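Local structure of fructose-1,6-bisphosphatase/inositol-1-monophosphatase (Thermotoga maritima, 2P3N) at residues A[152-157]-A[194-199]; A[215-220]-A[230-235]; A[95-100]-A[176-181]; A[145-150]-A[187-192]. The protein hydrolyses the phosphate ester of inositol 1-phosphate, and that of fructose 1,6-bisphosphate, as a magnesium-dependent, homotetrameric phosphatase. One frame throughout, in Å; residues are numbered along the deposited sequence.

Contact 1 (A[152-157]-A[194-199])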
loop_
_atom_site.group_PDB
_atom_site.type_symbol
_atom_site.label_atom_id
_atom_site.label_comp_id
_atom_site.label_asym_id
_atom_site.label_seq_id
_atom_site.Cartn_x
_atom_site.Cartn_y
_atom_site.Cartn_z
ATOM N N SER A 152 1.930 27.548 0.161
ATOM C CA SER A 152 1.300 28.596 -0.634
ATOM C C SER A 152 0.889 29.808 0.196
ATOM O O SER A 152 -0.150 29.800 0.855
ATOM C CB SER A 152 0.083 28.040 -1.357
ATOM O OG SER A 152 0.454 26.944 -2.169
ATOM N N TYR A 153 1.703 30.855 0.151
ATOM C CA TYR A 153 1.419 32.063 0.909
ATOM C C TYR A 153 1.145 33.245 0.007
ATOM O O TYR A 153 1.224 33.147 -1.215
ATOM C CB TYR A 153 2.592 32.399 1.828
ATOM C CG TYR A 153 3.051 31.224 2.648
ATOM C CD1 TYR A 153 2.159 30.534 3.466
ATOM C CD2 TYR A 153 4.372 30.782 2.587
ATOM C CE1 TYR A 153 2.569 29.429 4.204
ATOM C CE2 TYR A 153 4.794 29.677 3.324
ATOM C CZ TYR A 153 3.887 29.006 4.127
ATOM O OH TYR A 153 4.288 27.913 4.857
ATOM N N VAL A 154 0.829 34.366 0.642
ATOM C CA VAL A 154 0.530 35.619 -0.034
ATOM C C VAL A 154 1.451 35.870 -1.231
ATOM O O VAL A 154 1.296 35.256 -2.284
ATOM C CB VAL A 154 0.620 36.796 0.986
ATOM C CG1 VAL A 154 2.012 36.847 1.616
ATOM C CG2 VAL A 154 0.263 38.111 0.317
ATOM N N ASP A 155 2.408 36.773 -1.063
ATOM C CA ASP A 155 3.345 37.112 -2.119
ATOM C C ASP A 155 4.668 36.424 -1.843
ATOM O O ASP A 155 5.556 36.395 -2.694
ATOM C CB ASP A 155 3.562 38.624 -2.153
ATOM C CG ASP A 155 2.328 39.385 -2.605
ATOM O OD1 ASP A 155 1.257 39.224 -1.987
ATOM O OD2 ASP A 155 2.433 40.156 -3.584
ATOM N N PHE A 156 4.786 35.880 -0.637
ATOM C CA PHE A 156 5.991 35.192 -0.189
ATOM C C PHE A 156 6.438 34.066 -1.118
ATOM O O PHE A 156 7.554 34.076 -1.646
ATOM C CB PHE A 156 5.752 34.627 1.208
ATOM C CG PHE A 156 6.944 33.950 1.795
ATOM C CD1 PHE A 156 7.297 32.664 1.401
ATOM C CD2 PHE A 156 7.733 34.609 2.733
ATOM C CE1 PHE A 156 8.420 32.043 1.929
ATOM C CE2 PHE A 156 8.862 33.999 3.272
ATOM C CZ PHE A 156 9.208 32.711 2.869
ATOM N N THR A 157 5.560 33.085 -1.289
ATOM C CA THR A 157 5.832 31.934 -2.131
ATOM C C THR A 157 6.469 32.335 -3.451
ATOM O O THR A 157 7.676 32.194 -3.622
ATOM C CB THR A 157 4.535 31.147 -2.406
ATOM O OG1 THR A 157 4.025 30.624 -1.173
ATOM C CG2 THR A 157 4.800 30.003 -3.359
ATOM N N THR A 194 7.970 28.154 6.502
ATOM C CA THR A 194 6.562 28.548 6.598
ATOM C C THR A 194 6.402 29.981 7.084
ATOM O O THR A 194 7.338 30.584 7.611
ATOM C CB THR A 194 5.747 27.651 7.560
ATOM O OG1 THR A 194 6.260 27.780 8.891
ATOM C CG2 THR A 194 5.813 26.206 7.138
ATOM N N TRP A 195 5.187 30.498 6.938
ATOM C CA TRP A 195 4.883 31.872 7.305
ATOM C C TRP A 195 3.456 32.003 7.822
ATOM O O TRP A 195 2.507 31.592 7.160
ATOM C CB TRP A 195 5.061 32.745 6.065
ATOM C CG TRP A 195 5.405 34.153 6.340
ATOM C CD1 TRP A 195 6.016 34.646 7.456
ATOM C CD2 TRP A 195 5.278 35.253 5.430
ATOM N NE1 TRP A 195 6.287 35.987 7.296
ATOM C CE2 TRP A 195 5.845 36.385 6.062
ATOM C CE3 TRP A 195 4.744 35.392 4.141
ATOM C CZ2 TRP A 195 5.897 37.645 5.444
ATOM C CZ3 TRP A 195 4.796 36.649 3.523
ATOM C CH2 TRP A 195 5.370 37.755 4.178
ATOM N N ARG A 196 3.312 32.593 9.002
ATOM C CA ARG A 196 2.000 32.793 9.606
ATOM C C ARG A 196 1.257 31.479 9.767
ATOM O O ARG A 196 0.174 31.306 9.214
ATOM C CB ARG A 196 1.147 33.735 8.750
ATOM C CG ARG A 196 1.867 34.980 8.264
ATOM C CD ARG A 196 0.867 36.013 7.779
ATOM N NE ARG A 196 1.474 36.994 6.887
ATOM C CZ ARG A 196 1.944 36.709 5.677
ATOM N NH1 ARG A 196 1.882 35.469 5.208
ATOM N NH2 ARG A 196 2.460 37.671 4.926
ATOM N N ILE A 197 1.841 30.558 10.526
ATOM C CA ILE A 197 1.230 29.255 10.764
ATOM C C ILE A 197 0.929 29.080 12.258
ATOM O O ILE A 197 1.563 29.712 13.100
ATOM C CB ILE A 197 2.171 28.118 10.299
ATOM C CG1 ILE A 197 3.359 27.979 11.258
ATOM C CG2 ILE A 197 2.679 28.408 8.897
ATOM C CD1 ILE A 197 4.219 29.199 11.358
ATOM N N ASN A 198 -0.039 28.233 12.595
ATOM C CA ASN A 198 -0.359 28.015 13.999
ATOM C C ASN A 198 0.440 26.832 14.520
ATOM O O ASN A 198 1.002 26.064 13.743
ATOM C CB ASN A 198 -1.850 27.762 14.179
ATOM C CG ASN A 198 -2.694 28.852 13.572
ATOM O OD1 ASN A 198 -3.018 28.812 12.384
ATOM N ND2 ASN A 198 -3.046 29.846 14.377
ATOM N N PRO A 199 0.505 26.668 15.846
ATOM C CA PRO A 199 1.269 25.550 16.395
ATOM C C PRO A 199 0.819 24.154 16.006
ATOM O O PRO A 199 1.593 23.211 16.143
ATOM C CB PRO A 199 1.208 25.791 17.909
ATOM C CG PRO A 199 -0.048 26.549 18.089
ATOM C CD PRO A 199 -0.025 27.513 16.926
#
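Tyr153 lays its ring under the start of Trp195. The Trp195 CB stands over the centre of that ring, 4.1 Å from its centroid and only 11° off the normal, a CH-pi contact. The rest of the phenol reaches along the backbone, and Tyr153 CZ comes 3.4 Å from Trp195 N. The indole of Trp195 is sandwiched. Over one face lies Phe156, offset toward the rim; the two six-membered rings are 4.9 Å apart between centroids and set obliquely, with planes at 46°. Over the opposite face lies the guanidinium of its own neighbour, with Arg196 CZ 3.4 Å above the indole plane. Val154 closes the far end: Val154 CG1 is 3.4 Å from Trp195 CZ3 and equally near Arg196 NH2. Trp195 CG is roughly anti to the backbone N (chi1 -153°), and this swings the indole out between Phe156 and Arg196. Behind this shell, Tyr153 N donates to Thr157 OG1 (2.7 Å), tying the turn to the helix start. Arg196, whose guanidinium lies over the indole, is a substrate-binding residue by similarity. The turn leads into helix 156-167, where Phe156 meets Phe160 of the same helix and Val246 of helix 239-253. Trp195 lies on strand 191-195, beside Asn230 of strand 230-234 and the ring of Phe219.

Contact 2 (A[215-220]-A[230-235])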
loop_
_atom_site.group_PDB
_atom_site.type_symbol
_atom_site.label_atom_id
_atom_site.label_comp_id
_atom_site.label_asym_id
_atom_site.label_seq_id
_atom_site.Cartn_x
_atom_site.Cartn_y
_atom_site.Cartn_z
ATOM N N MET A 215 17.604 21.267 11.971
ATOM C CA MET A 215 17.429 22.545 12.651
ATOM C C MET A 215 16.037 23.098 12.412
ATOM O O MET A 215 15.488 23.001 11.314
ATOM C CB MET A 215 18.448 23.586 12.165
ATOM C CG MET A 215 19.866 23.416 12.689
ATOM S SD MET A 215 20.955 24.694 12.000
ATOM C CE MET A 215 21.189 25.725 13.436
ATOM N N VAL A 216 15.479 23.683 13.461
ATOM C CA VAL A 216 14.163 24.288 13.404
ATOM C C VAL A 216 14.328 25.662 14.054
ATOM O O VAL A 216 14.738 25.774 15.216
ATOM C CB VAL A 216 13.114 23.447 14.188
ATOM C CG1 VAL A 216 11.725 24.049 14.011
ATOM C CG2 VAL A 216 13.134 22.002 13.704
ATOM N N THR A 217 14.032 26.710 13.294
ATOM C CA THR A 217 14.164 28.060 13.819
ATOM C C THR A 217 13.185 29.037 13.198
ATOM O O THR A 217 12.451 28.699 12.263
ATOM C CB THR A 217 15.578 28.617 13.578
ATOM O OG1 THR A 217 15.682 29.904 14.196
ATOM C CG2 THR A 217 15.844 28.779 12.086
ATOM N N ASP A 218 13.186 30.254 13.734
ATOM C CA ASP A 218 12.340 31.323 13.226
ATOM C C ASP A 218 13.162 32.009 12.133
ATOM O O ASP A 218 14.273 31.578 11.825
ATOM C CB ASP A 218 12.009 32.324 14.331
ATOM C CG ASP A 218 13.130 33.313 14.570
ATOM O OD1 ASP A 218 14.222 32.889 15.010
ATOM O OD2 ASP A 218 12.914 34.515 14.305
ATOM N N PHE A 219 12.636 33.082 11.558
ATOM C CA PHE A 219 13.352 33.776 10.495
ATOM C C PHE A 219 14.607 34.522 10.954
ATOM O O PHE A 219 15.460 34.882 10.134
ATOM C CB PHE A 219 12.402 34.737 9.772
ATOM C CG PHE A 219 11.422 34.049 8.853
ATOM C CD1 PHE A 219 10.431 34.780 8.197
ATOM C CD2 PHE A 219 11.494 32.674 8.628
ATOM C CE1 PHE A 219 9.527 34.156 7.332
ATOM C CE2 PHE A 219 10.595 32.040 7.766
ATOM C CZ PHE A 219 9.611 32.784 7.118
ATOM N N SER A 220 14.730 34.748 12.256
ATOM C CA SER A 220 15.890 35.454 12.778
ATOM C C SER A 220 17.051 34.494 13.044
ATOM O O SER A 220 18.133 34.914 13.472
ATOM C CB SER A 220 15.523 36.200 14.067
ATOM O OG SER A 220 15.195 35.308 15.123
ATOM N N ASN A 230 7.250 32.314 12.378
ATOM C CA ASN A 230 7.938 31.950 11.142
ATOM C C ASN A 230 8.740 30.693 11.420
ATOM O O ASN A 230 9.271 30.527 12.521
ATOM C CB ASN A 230 8.902 33.053 10.703
ATOM C CG ASN A 230 8.499 34.419 11.203
ATOM O OD1 ASN A 230 7.368 34.865 10.986
ATOM N ND2 ASN A 230 9.430 35.101 11.876
ATOM N N PHE A 231 8.855 29.821 10.421
ATOM C CA PHE A 231 9.586 28.572 10.603
ATOM C C PHE A 231 10.516 28.166 9.482
ATOM O O PHE A 231 10.166 28.213 8.302
ATOM C CB PHE A 231 8.600 27.436 10.873
ATOM C CG PHE A 231 8.158 27.354 12.300
ATOM C CD1 PHE A 231 8.961 26.744 13.248
ATOM C CD2 PHE A 231 6.956 27.910 12.702
ATOM C CE1 PHE A 231 8.576 26.690 14.566
ATOM C CE2 PHE A 231 6.568 27.860 14.021
ATOM C CZ PHE A 231 7.383 27.247 14.957
ATOM N N ILE A 232 11.713 27.756 9.879
ATOM C CA ILE A 232 12.722 27.310 8.939
ATOM C C ILE A 232 13.228 25.946 9.382
ATOM O O ILE A 232 13.908 25.833 10.406
ATOM C CB ILE A 232 13.925 28.294 8.876
ATOM C CG1 ILE A 232 13.438 29.691 8.467
ATOM C CG2 ILE A 232 14.976 27.783 7.876
ATOM C CD1 ILE A 232 14.527 30.746 8.427
ATOM N N PHE A 233 12.868 24.913 8.621
ATOM C CA PHE A 233 13.308 23.546 8.907
ATOM C C PHE A 233 14.451 23.221 7.951
ATOM O O PHE A 233 14.361 23.493 6.748
ATOM C CB PHE A 233 12.172 22.538 8.693
ATOM C CG PHE A 233 10.968 22.773 9.566
ATOM C CD1 PHE A 233 10.001 23.705 9.203
ATOM C CD2 PHE A 233 10.798 22.056 10.748
ATOM C CE1 PHE A 233 8.883 23.913 10.004
ATOM C CE2 PHE A 233 9.684 22.261 11.557
ATOM C CZ PHE A 233 8.724 23.190 11.185
ATOM N N SER A 234 15.522 22.632 8.472
ATOM C CA SER A 234 16.655 22.318 7.618
ATOM C C SER A 234 17.506 21.172 8.165
ATOM O O SER A 234 17.355 20.766 9.314
ATOM C CB SER A 234 17.522 23.575 7.457
ATOM O OG SER A 234 18.198 23.606 6.209
ATOM N N ASN A 235 18.395 20.650 7.325
ATOM C CA ASN A 235 19.299 19.580 7.731
ATOM C C ASN A 235 20.408 20.136 8.624
ATOM O O ASN A 235 21.276 19.391 9.084
ATOM C CB ASN A 235 19.932 18.911 6.506
ATOM C CG ASN A 235 20.469 19.914 5.502
ATOM O OD1 ASN A 235 20.824 21.039 5.859
ATOM N ND2 ASN A 235 20.548 19.503 4.236
#
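Met215 and Ser234 form an antiparallel hydrogen-bonded pair, as do Thr217 and Ile232. Met215 N gives to Ser234 O (2.7 Å, 167°), and Ser234 N returns a bond to Met215 O. Thr217 N and Ile232 O pair likewise, as do Ile232 N and Thr217 O. Between them Val216 faces Phe233 in a non-hydrogen-bonded pair. CA-H...O contacts fill in, such as Asp218 CA to Asn230 O (3.2 Å). Strand 215-217 is outermost, within this chain, in the mixed sheet where 230-234 lies between it and 191-195. Apolar packing splits between two faces. Val216 and Phe233 lie side by side on the face toward helix 199-211, with Val216 CG1 3.7 Å from Phe233 CE2. Thr217 CG2 and Ile232 CB meet on the other. Past the strand, Asn230 CB stands over the Phe219 ring, with the amide plane 23° from the ring plane, while Ile232 CG1 comes to the ring edge, 3.6 Å from Phe219 CD2. With an alanine at Phe219 the ring is gone, which would probably leave a gap beside Ile232 and the Asn230 amide freer to turn. Asp218 OD2 accepts from Ser220 N (2.7 Å), an Asx turn, and Thr217 OG1 bonds to Lys222 O.

Contact 3 (A[95-100]-A[176-181]); sequences SISLAY and SAALNA
Ser95 and Ser97 of strand 95-100 face the first turn of helix 177-181, which runs across the strand at 78°. The two axes approach to 8.4 Å. The nearest CA pairs are Ser95 with Leu179, at 6.6 Å, and Ser97 with Ala178. Ser176 is the N-cap residue. Mostly small side chains meet here. Ser95 OG and Ser176 OG share a hydrogen bond of 2.9 Å, in which either may donate. Ser95 OG sits between its own backbone N and carbonyl carbon (chi1 52°), a position that points it at the cap. Ser176 OG has a second partner, Asp82 O, so this buried hydroxyl has two hydrogen-bond partners. Ser95 OG also lies 4.0 Å from Leu179 CB. Further along the strand, the methyl of Ala178 rests against Ser97, with Ser97 OG 3.9 Å from Ala178 CB. Asp82 reaches the helix start too: its OD1 accepts from Ala178 N, and its OD2 more weakly from Ala177 N. The strand itself pairs with Asp79, a ligand of the bound magnesium ion, through the backbone of Ser97. The helix N-terminus thus points into the metal-dependent phosphatase site, where Asp82 and Ala177 bind substrate by similarity.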
loop_
_atom_site.group_PDB
_atom_site.type_symbol
_atom_site.label_atom_id
_atom_site.label_comp_id
_atom_site.label_asym_id
_atom_site.label_seq_id
_atom_site.Cartn_x
_atom_site.Cartn_y
_atom_site.Cartn_z
ATOM N N SER A 95 -2.269 15.058 5.866
ATOM C CA SER A 95 -1.929 14.250 7.022
ATOM C C SER A 95 -2.672 14.663 8.282
ATOM O O SER A 95 -3.411 15.654 8.295
ATOM C CB SER A 95 -0.426 14.343 7.275
ATOM O OG SER A 95 -0.003 15.694 7.337
ATOM N N ILE A 96 -2.482 13.871 9.334
ATOM C CA ILE A 96 -3.077 14.130 10.637
ATOM C C ILE A 96 -1.890 14.373 11.546
ATOM O O ILE A 96 -0.925 13.621 11.524
ATOM C CB ILE A 96 -3.842 12.922 11.198
ATOM C CG1 ILE A 96 -4.836 12.378 10.169
ATOM C CG2 ILE A 96 -4.600 13.340 12.440
ATOM C CD1 ILE A 96 -5.644 11.180 10.710
ATOM N N SER A 97 -1.949 15.416 12.353
ATOM C CA SER A 97 -0.821 15.695 13.217
ATOM C C SER A 97 -1.207 15.740 14.692
ATOM O O SER A 97 -2.261 16.268 15.063
ATOM C CB SER A 97 -0.166 17.004 12.787
ATOM O OG SER A 97 1.148 17.100 13.296
ATOM N N LEU A 98 -0.342 15.155 15.522
ATOM C CA LEU A 98 -0.541 15.108 16.968
ATOM C C LEU A 98 0.768 15.323 17.716
ATOM O O LEU A 98 1.664 14.481 17.661
ATOM C CB LEU A 98 -1.126 13.755 17.404
ATOM C CG LEU A 98 -1.483 13.682 18.895
ATOM C CD1 LEU A 98 -2.575 14.716 19.202
ATOM C CD2 LEU A 98 -1.979 12.294 19.260
ATOM N N ALA A 99 0.878 16.451 18.410
ATOM C CA ALA A 99 2.072 16.743 19.198
ATOM C C ALA A 99 1.663 16.816 20.659
ATOM O O ALA A 99 0.566 17.278 20.970
ATOM C CB ALA A 99 2.692 18.073 18.769
ATOM N N TYR A 100 2.524 16.333 21.550
ATOM C CA TYR A 100 2.239 16.423 22.979
ATOM C C TYR A 100 3.253 17.360 23.623
ATOM O O TYR A 100 4.404 16.999 23.859
ATOM C CB TYR A 100 2.299 15.073 23.690
ATOM C CG TYR A 100 2.118 15.250 25.185
ATOM C CD1 TYR A 100 0.901 15.696 25.712
ATOM C CD2 TYR A 100 3.191 15.067 26.060
ATOM C CE1 TYR A 100 0.762 15.961 27.072
ATOM C CE2 TYR A 100 3.062 15.328 27.418
ATOM C CZ TYR A 100 1.850 15.776 27.917
ATOM O OH TYR A 100 1.742 16.050 29.260
ATOM N N SER A 176 1.139 19.927 2.410
ATOM C CA SER A 176 0.994 19.618 3.826
ATOM C C SER A 176 2.153 20.138 4.662
ATOM O O SER A 176 3.283 19.669 4.546
ATOM C CB SER A 176 0.850 18.102 4.023
ATOM O OG SER A 176 0.464 17.788 5.354
ATOM N N ALA A 177 1.855 21.113 5.509
ATOM C CA ALA A 177 2.852 21.709 6.386
ATOM C C ALA A 177 3.541 20.642 7.243
ATOM O O ALA A 177 4.758 20.444 7.168
ATOM C CB ALA A 177 2.183 22.740 7.282
ATOM N N ALA A 178 2.750 19.963 8.065
ATOM C CA ALA A 178 3.272 18.924 8.938
ATOM C C ALA A 178 4.097 17.894 8.153
ATOM O O ALA A 178 5.214 17.553 8.538
ATOM C CB ALA A 178 2.118 18.239 9.669
ATOM N N LEU A 179 3.546 17.406 7.048
ATOM C CA LEU A 179 4.236 16.417 6.237
ATOM C C LEU A 179 5.515 16.959 5.598
ATOM O O LEU A 179 6.471 16.214 5.407
ATOM C CB LEU A 179 3.296 15.880 5.158
ATOM C CG LEU A 179 3.767 14.649 4.380
ATOM C CD1 LEU A 179 4.128 13.510 5.336
ATOM C CD2 LEU A 179 2.661 14.221 3.432
ATOM N N ASN A 180 5.544 18.249 5.276
ATOM C CA ASN A 180 6.731 18.833 4.660
ATOM C C ASN A 180 7.852 19.010 5.654
ATOM O O ASN A 180 9.021 18.902 5.297
ATOM C CB ASN A 180 6.411 20.185 4.021
ATOM C CG ASN A 180 5.712 20.047 2.682
ATOM O OD1 ASN A 180 5.309 21.040 2.072
ATOM N ND2 ASN A 180 5.568 18.811 2.214
ATOM N N ALA A 181 7.499 19.295 6.901
ATOM C CA ALA A 181 8.502 19.476 7.940
ATOM C C ALA A 181 9.119 18.124 8.235
ATOM O O ALA A 181 10.332 18.002 8.378
ATOM C CB ALA A 181 7.860 20.034 9.192
#

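Contact 4 (A[145-150]-A[187-192])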
loop_
_atom_site.group_PDB
_atom_site.type_symbol
_atom_site.label_atom_id
_atom_site.label_comp_id
_atom_site.label_asym_id
_atom_site.label_seq_id
_atom_site.Cartn_x
_atom_site.Cartn_y
_atom_site.Cartn_z
ATOM N N GLU A 145 22.781 21.251 -4.710
ATOM C CA GLU A 145 22.399 19.846 -4.684
ATOM C C GLU A 145 21.267 19.677 -3.672
ATOM O O GLU A 145 21.122 18.616 -3.056
ATOM C CB GLU A 145 23.595 18.969 -4.279
ATOM C CG GLU A 145 24.122 19.223 -2.865
ATOM C CD GLU A 145 25.067 18.129 -2.371
ATOM O OE1 GLU A 145 24.640 16.954 -2.284
ATOM O OE2 GLU A 145 26.237 18.442 -2.062
ATOM N N CYS A 146 20.467 20.732 -3.511
ATOM C CA CYS A 146 19.360 20.733 -2.554
ATOM C C CYS A 146 17.965 20.885 -3.137
ATOM O O CYS A 146 17.778 21.460 -4.204
ATOM C CB CYS A 146 19.553 21.847 -1.522
ATOM S SG CYS A 146 20.603 21.435 -0.130
ATOM N N VAL A 147 16.987 20.364 -2.405
ATOM C CA VAL A 147 15.590 20.460 -2.787
ATOM C C VAL A 147 14.881 21.018 -1.565
ATOM O O VAL A 147 14.800 20.361 -0.521
ATOM C CB VAL A 147 14.998 19.094 -3.163
ATOM C CG1 VAL A 147 13.527 19.241 -3.491
ATOM C CG2 VAL A 147 15.730 18.539 -4.365
ATOM N N GLY A 148 14.402 22.253 -1.697
ATOM C CA GLY A 148 13.715 22.912 -0.602
ATOM C C GLY A 148 12.220 22.947 -0.808
ATOM O O GLY A 148 11.730 22.641 -1.902
ATOM N N SER A 149 11.494 23.341 0.236
ATOM C CA SER A 149 10.040 23.390 0.171
ATOM C C SER A 149 9.434 24.648 0.811
ATOM O O SER A 149 10.054 25.276 1.668
ATOM C CB SER A 149 9.477 22.134 0.850
ATOM O OG SER A 149 8.088 21.994 0.609
ATOM N N THR A 150 8.223 25.007 0.381
ATOM C CA THR A 150 7.495 26.161 0.924
ATOM C C THR A 150 6.004 25.880 0.837
ATOM O O THR A 150 5.588 24.924 0.186
ATOM C CB THR A 150 7.744 27.457 0.123
ATOM O OG1 THR A 150 9.148 27.707 0.036
ATOM C CG2 THR A 150 7.090 28.650 0.813
ATOM N N GLY A 187 15.034 13.142 5.511
ATOM C CA GLY A 187 16.019 13.331 4.457
ATOM C C GLY A 187 15.465 13.527 3.049
ATOM O O GLY A 187 16.217 13.734 2.096
ATOM N N ARG A 188 14.147 13.474 2.908
ATOM C CA ARG A 188 13.538 13.635 1.603
ATOM C C ARG A 188 13.732 15.032 1.030
ATOM O O ARG A 188 13.943 15.181 -0.174
ATOM C CB ARG A 188 12.058 13.278 1.682
ATOM C CG ARG A 188 11.835 11.856 2.165
ATOM C CD ARG A 188 10.434 11.391 1.890
ATOM N NE ARG A 188 10.305 9.971 2.162
ATOM C CZ ARG A 188 9.203 9.272 1.926
ATOM N NH1 ARG A 188 8.137 9.876 1.415
ATOM N NH2 ARG A 188 9.176 7.973 2.192
ATOM N N VAL A 189 13.632 16.058 1.873
ATOM C CA VAL A 189 13.860 17.432 1.424
ATOM C C VAL A 189 14.976 17.995 2.256
ATOM O O VAL A 189 15.323 17.431 3.296
ATOM C CB VAL A 189 12.645 18.370 1.583
ATOM C CG1 VAL A 189 11.687 18.161 0.427
ATOM C CG2 VAL A 189 11.977 18.154 2.932
ATOM N N ASP A 190 15.526 19.120 1.811
ATOM C CA ASP A 190 16.646 19.728 2.508
ATOM C C ASP A 190 16.260 20.823 3.484
ATOM O O ASP A 190 16.931 21.029 4.493
ATOM C CB ASP A 190 17.659 20.216 1.473
ATOM C CG ASP A 190 18.224 19.064 0.642
ATOM O OD1 ASP A 190 18.878 18.170 1.229
ATOM O OD2 ASP A 190 18.006 19.037 -0.589
ATOM N N PHE A 191 15.167 21.515 3.194
ATOM C CA PHE A 191 14.698 22.563 4.084
ATOM C C PHE A 191 13.264 22.948 3.766
ATOM O O PHE A 191 12.810 22.819 2.623
ATOM C CB PHE A 191 15.622 23.786 4.014
ATOM C CG PHE A 191 15.770 24.364 2.634
ATOM C CD1 PHE A 191 14.758 25.135 2.072
ATOM C CD2 PHE A 191 16.923 24.129 1.890
ATOM C CE1 PHE A 191 14.890 25.665 0.781
ATOM C CE2 PHE A 191 17.070 24.651 0.596
ATOM C CZ PHE A 191 16.052 25.420 0.041
ATOM N N PHE A 192 12.555 23.405 4.796
ATOM C CA PHE A 192 11.159 23.810 4.673
ATOM C C PHE A 192 10.947 25.111 5.449
ATOM O O PHE A 192 11.391 25.244 6.596
ATOM C CB PHE A 192 10.246 22.689 5.210
ATOM C CG PHE A 192 8.768 23.020 5.181
ATOM C CD1 PHE A 192 8.153 23.459 4.011
ATOM C CD2 PHE A 192 7.994 22.900 6.334
ATOM C CE1 PHE A 192 6.786 23.773 3.993
ATOM C CE2 PHE A 192 6.635 23.209 6.324
ATOM C CZ PHE A 192 6.031 23.646 5.153
#
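The ring of Phe191 is packed on Gly148. Gly148 CA stands over one face, offset toward the rim, 3.5 Å from the ring centroid in a CH-pi contact. Phe191 CG lies between its backbone N and carbonyl carbon (chi1 57°), which folds the ring back over the neighbouring strand. Gly148 suits this place, since a side chain here would run into the ring. Cys146 CB flanks the same ring more loosely. A serine in place of Phe191 would probably leave Gly148 CA without its cover and open a gap beside Cys146.

Phe192 goes to the other face of the sheet. It turns its edge to the backbone of Ser149 and Thr150, and Phe192 CD1 is 3.7 Å from Ser149 CB. Ser149 OG itself is bonded to Arg172 O. The carboxylate of Asp190 reaches back to the start of the strand, where Asp190 OD2 lies close to Val147 N, though the 2.5 Å length is doubtfully short. Asp190 N donates to Val147 O (2.7 Å, 171°) and joins the two backbones. Asp190 OD1 is taken by Ser138 OG. His89 of a second subunit packs on Val147 and Asp190. Val189 CB packs 3.6 Å from Val147 O. Further on, Ser149 N donates to Phe191 O at 2.8 Å.

Ser149 and Phe192 form a parallel bridge. Strands 147-150 and 191-195 are neighbours in the mixed five-stranded sheet; helices 156-167 and 177-185 and edge strand 170-172 lie between them in sequence. This parallel pairing with helices in the connection is part of the alpha/beta architecture of the inositol monophosphatase fold.

How the contacts relate
Contacts 1, 2 and 4 belong to the mixed five-stranded sheet. Contacts 1 and 4 both use strand 191-195, at opposite ends, with centres about 17 Å apart. Contact 2 pairs the next strand, 230-234, with 215-217, its centre about 12 Å from that of contact 4 and about 13 Å from that of contact 1. Backbone bonds probably join Thr194 to Phe231 and Phe192 to Phe233. Contact 3 lies nearest the chain centre and joins helix 177-185 to the other, seven-stranded sheet. Along the chain, contacts 1, 3 and 4 interleave, and contact 2 follows. Contact 3 and the packing of helix 177-185 on Phe192 and Phe233 connect the two sheets. Ala177 and Arg196, substrate residues by similarity, lie in contacts 3 and 1.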